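Local atomic coordinates of BILBO1_N domain-containing protein (Trypanosoma brucei equiperdum, PDB entry 7A1I), a protein that probably takes part in building the trypanosome flagellar pocket collar and is seen here as its ubiquitin-like N-terminal domain. Residues Gly5-Asp13 with Leu21-Pro30. Residues are numbered along the deposited sequence; the frame is centred on the assembly and turned at random.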
loop_
_atom_site.group_PDB
_atom_site.type_symbol
_atom_site.label_atom_id
_atom_site.label_comp_id
_atom_site.label_asym_id
_atom_site.label_seq_id
_atom_site.Cartn_x
_atom_site.Cartn_y
_atom_site.Cartn_z
ATOM N N GLY A 5 -13.835 13.356 2.494
ATOM C CA GLY A 5 -12.730 12.669 1.851
ATOM C C GLY A 5 -12.204 11.518 2.682
ATOM O O GLY A 5 -12.106 11.626 3.902
ATOM N N ILE A 6 -11.883 10.407 2.025
ATOM C CA ILE A 6 -11.378 9.208 2.687
ATOM C C ILE A 6 -9.904 9.050 2.336
ATOM O O ILE A 6 -9.538 9.069 1.156
ATOM C CB ILE A 6 -12.190 7.966 2.280
ATOM C CG1 ILE A 6 -13.601 8.043 2.866
ATOM C CG2 ILE A 6 -11.505 6.693 2.740
ATOM C CD1 ILE A 6 -14.503 6.891 2.457
ATOM N N SER A 7 -9.056 8.915 3.353
ATOM C CA SER A 7 -7.617 8.772 3.148
ATOM C C SER A 7 -7.187 7.321 3.373
ATOM O O SER A 7 -7.311 6.799 4.485
ATOM C CB SER A 7 -6.858 9.714 4.083
ATOM O OG SER A 7 -5.524 9.276 4.284
ATOM N N ILE A 8 -6.643 6.685 2.337
ATOM C CA ILE A 8 -6.104 5.333 2.449
ATOM C C ILE A 8 -4.597 5.406 2.209
ATOM O O ILE A 8 -4.152 5.988 1.212
ATOM C CB ILE A 8 -6.748 4.362 1.442
ATOM C CG1 ILE A 8 -8.291 4.421 1.473
ATOM C CG2 ILE A 8 -6.228 2.938 1.684
ATOM C CD1 ILE A 8 -8.927 3.716 2.648
ATOM N N CYS A 9 -3.812 4.837 3.122
ATOM C CA CYS A 9 -2.381 4.684 2.915
ATOM C C CYS A 9 -2.074 3.267 2.459
ATOM O O CYS A 9 -2.734 2.306 2.877
ATOM C CB CYS A 9 -1.577 4.989 4.176
ATOM S SG CYS A 9 -1.662 6.686 4.725
ATOM N N VAL A 10 -1.082 3.155 1.582
ATOM C CA VAL A 10 -0.685 1.904 0.950
ATOM C C VAL A 10 0.830 1.827 1.023
ATOM O O VAL A 10 1.514 2.761 0.590
ATOM C CB VAL A 10 -1.145 1.824 -0.506
ATOM C CG1 VAL A 10 -0.772 0.482 -1.091
ATOM C CG2 VAL A 10 -2.686 2.043 -0.577
ATOM N N ALA A 11 1.356 0.752 1.615
ATOM C CA ALA A 11 2.811 0.638 1.769
ATOM C C ALA A 11 3.280 -0.656 1.116
ATOM O O ALA A 11 2.476 -1.550 0.819
ATOM C CB ALA A 11 3.237 0.692 3.244
ATOM N N THR A 12 4.576 -0.703 0.814
ATOM C CA THR A 12 5.193 -1.879 0.198
ATOM C C THR A 12 6.703 -1.795 0.406
ATOM O O THR A 12 7.226 -0.777 0.853
ATOM C CB THR A 12 4.828 -1.995 -1.297
ATOM O OG1 THR A 12 5.090 -3.326 -1.786
ATOM C CG2 THR A 12 5.561 -0.970 -2.150
ATOM N N ASP A 13 7.396 -2.875 0.059
ATOM C CA ASP A 13 8.843 -2.963 0.225
ATOM C C ASP A 13 9.574 -2.506 -1.033
ATOM O O ASP A 13 9.234 -2.906 -2.146
ATOM C CB ASP A 13 9.238 -4.400 0.568
ATOM C CG ASP A 13 10.721 -4.551 0.877
ATOM O OD1 ASP A 13 11.088 -4.488 2.072
ATOM O OD2 ASP A 13 11.516 -4.760 -0.071
ATOM N N LEU A 21 2.497 5.470 0.728
ATOM C CA LEU A 21 1.807 6.473 -0.081
ATOM C C LEU A 21 0.390 6.714 0.435
ATOM O O LEU A 21 -0.312 5.774 0.820
ATOM C CB LEU A 21 1.693 6.031 -1.549
ATOM C CG LEU A 21 2.982 5.647 -2.266
ATOM C CD1 LEU A 21 2.683 5.195 -3.690
ATOM C CD2 LEU A 21 3.948 6.815 -2.262
ATOM N N ARG A 22 -0.058 7.966 0.397
ATOM C CA ARG A 22 -1.416 8.316 0.797
ATOM C C ARG A 22 -2.231 8.674 -0.435
ATOM O O ARG A 22 -1.776 9.464 -1.272
ATOM C CB ARG A 22 -1.414 9.484 1.788
ATOM C CG ARG A 22 -2.688 9.594 2.607
ATOM C CD ARG A 22 -3.741 10.439 1.933
ATOM N NE ARG A 22 -3.289 11.810 1.738
ATOM C CZ ARG A 22 -3.470 12.775 2.631
ATOM N NH1 ARG A 22 -4.095 12.511 3.772
ATOM N NH2 ARG A 22 -3.034 14.002 2.381
ATOM N N PHE A 23 -3.447 8.126 -0.520
ATOM C CA PHE A 23 -4.407 8.445 -1.568
ATOM C C PHE A 23 -5.672 9.014 -0.939
ATOM O O PHE A 23 -6.156 8.501 0.077
ATOM C CB PHE A 23 -4.761 7.203 -2.401
ATOM C CG PHE A 23 -3.601 6.659 -3.180
ATOM C CD1 PHE A 23 -2.908 5.543 -2.730
ATOM C CD2 PHE A 23 -3.199 7.267 -4.361
ATOM C CE1 PHE A 23 -1.822 5.049 -3.445
ATOM C CE2 PHE A 23 -2.111 6.787 -5.078
ATOM C CZ PHE A 23 -1.423 5.680 -4.628
ATOM N N LEU A 24 -6.185 10.088 -1.533
ATOM C CA LEU A 24 -7.393 10.766 -1.073
ATOM C C LEU A 24 -8.522 10.500 -2.059
ATOM O O LEU A 24 -8.376 10.758 -3.257
ATOM C CB LEU A 24 -7.161 12.272 -0.939
ATOM C CG LEU A 24 -6.296 12.704 0.238
ATOM C CD1 LEU A 24 -5.408 13.871 -0.169
ATOM C CD2 LEU A 24 -7.167 13.073 1.426
ATOM N N PHE A 25 -9.646 10.000 -1.559
ATOM C CA PHE A 25 -10.809 9.714 -2.388
ATOM C C PHE A 25 -12.002 10.524 -1.904
ATOM O O PHE A 25 -11.991 11.105 -0.814
ATOM C CB PHE A 25 -11.155 8.220 -2.367
ATOM C CG PHE A 25 -10.045 7.342 -2.838
ATOM C CD1 PHE A 25 -9.975 6.940 -4.165
ATOM C CD2 PHE A 25 -9.045 6.933 -1.951
ATOM C CE1 PHE A 25 -8.933 6.135 -4.601
ATOM C CE2 PHE A 25 -8.005 6.123 -2.375
ATOM C CZ PHE A 25 -7.942 5.724 -3.697
ATOM N N ASP A 26 -13.043 10.541 -2.738
ATOM C CA ASP A 26 -14.305 11.177 -2.376
ATOM C C ASP A 26 -14.908 10.504 -1.141
ATOM O O ASP A 26 -14.515 9.403 -0.742
ATOM C CB ASP A 26 -15.303 11.115 -3.534
ATOM C CG ASP A 26 -14.729 11.642 -4.841
ATOM O OD1 ASP A 26 -14.330 10.818 -5.694
ATOM O OD2 ASP A 26 -14.679 12.877 -5.022
ATOM N N ALA A 27 -15.892 11.180 -0.540
ATOM C CA ALA A 27 -16.526 10.665 0.670
ATOM C C ALA A 27 -17.054 9.244 0.497
ATOM O O ALA A 27 -17.193 8.521 1.492
ATOM C CB ALA A 27 -17.660 11.594 1.107
ATOM N N ALA A 28 -17.346 8.825 -0.738
ATOM C CA ALA A 28 -17.763 7.446 -0.970
ATOM C C ALA A 28 -16.603 6.484 -0.745
ATOM O O ALA A 28 -16.710 5.537 0.044
ATOM C CB ALA A 28 -18.336 7.296 -2.380
ATOM N N GLY A 29 -15.481 6.709 -1.426
ATOM C CA GLY A 29 -14.302 5.906 -1.209
ATOM C C GLY A 29 -13.913 5.067 -2.407
ATOM O O GLY A 29 -14.585 5.045 -3.440
ATOM N N PRO A 30 -12.792 4.373 -2.293
ATOM C CA PRO A 30 -12.351 3.491 -3.371
ATOM C C PRO A 30 -12.893 2.080 -3.191
ATOM O O PRO A 30 -13.293 1.663 -2.102
ATOM C CB PRO A 30 -10.822 3.508 -3.232
ATOM C CG PRO A 30 -10.601 3.714 -1.773
ATOM C CD PRO A 30 -11.803 4.441 -1.205
#
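Ile6, Ile8 and Val10 pair with Phe25, Phe23 and Leu21 as the hydrogen-bonded pairs of an antiparallel ladder. Each pair makes two backbone bonds, six in all. Ile8 N reaches Phe23 O at 2.9 Å and Val10 N reaches Leu21 O at 2.8 Å, both nearly head-on to the carbonyl. The end bond differs: Ile6 N lies 37° above the carbonyl plane of Phe25.

The side chains of these pairs share one apolar face. CG2 of Val10 meets the Phe23 ring at its edge, 4.1 Å from CD1. CG1 of Ile8 lies 4.0 Å from Pro30 CG and also approaches Phe25 CE2. Pro30 CB sits over the centre of the Phe25 ring, 3.5 Å above its plane. Ile6 is extended, with chi2 at 177°, and its CD1 reaches the turn after the strand, 3.3 Å from Ala27 O, though the turn is poorly ordered there.

Ser7 and Cys9 are on the other face with Arg22 and Leu24. Bends at chi2 (-89°) and chi3 lay the Arg22 chain alongside them, with CD 3.2 Å from Ser7 OG and CG against Cys9 SG. Ser7 OG is at the guanidinium edge. Leu24 CD1 lies over one guanidinium face, toward the rim.

Helix 32-50 packs on the apolar face, where Tyr38 touches Phe25 and Phe43 touches Leu21. Strand 84-89 bonds to the other side of strand 6-14. This is the N-terminal hairpin of a ubiquitin-like fold. Backbone bonds set its register, while on the mixed face a salt bridge from NH2 to Glu105 satisfies the Arg22 charge.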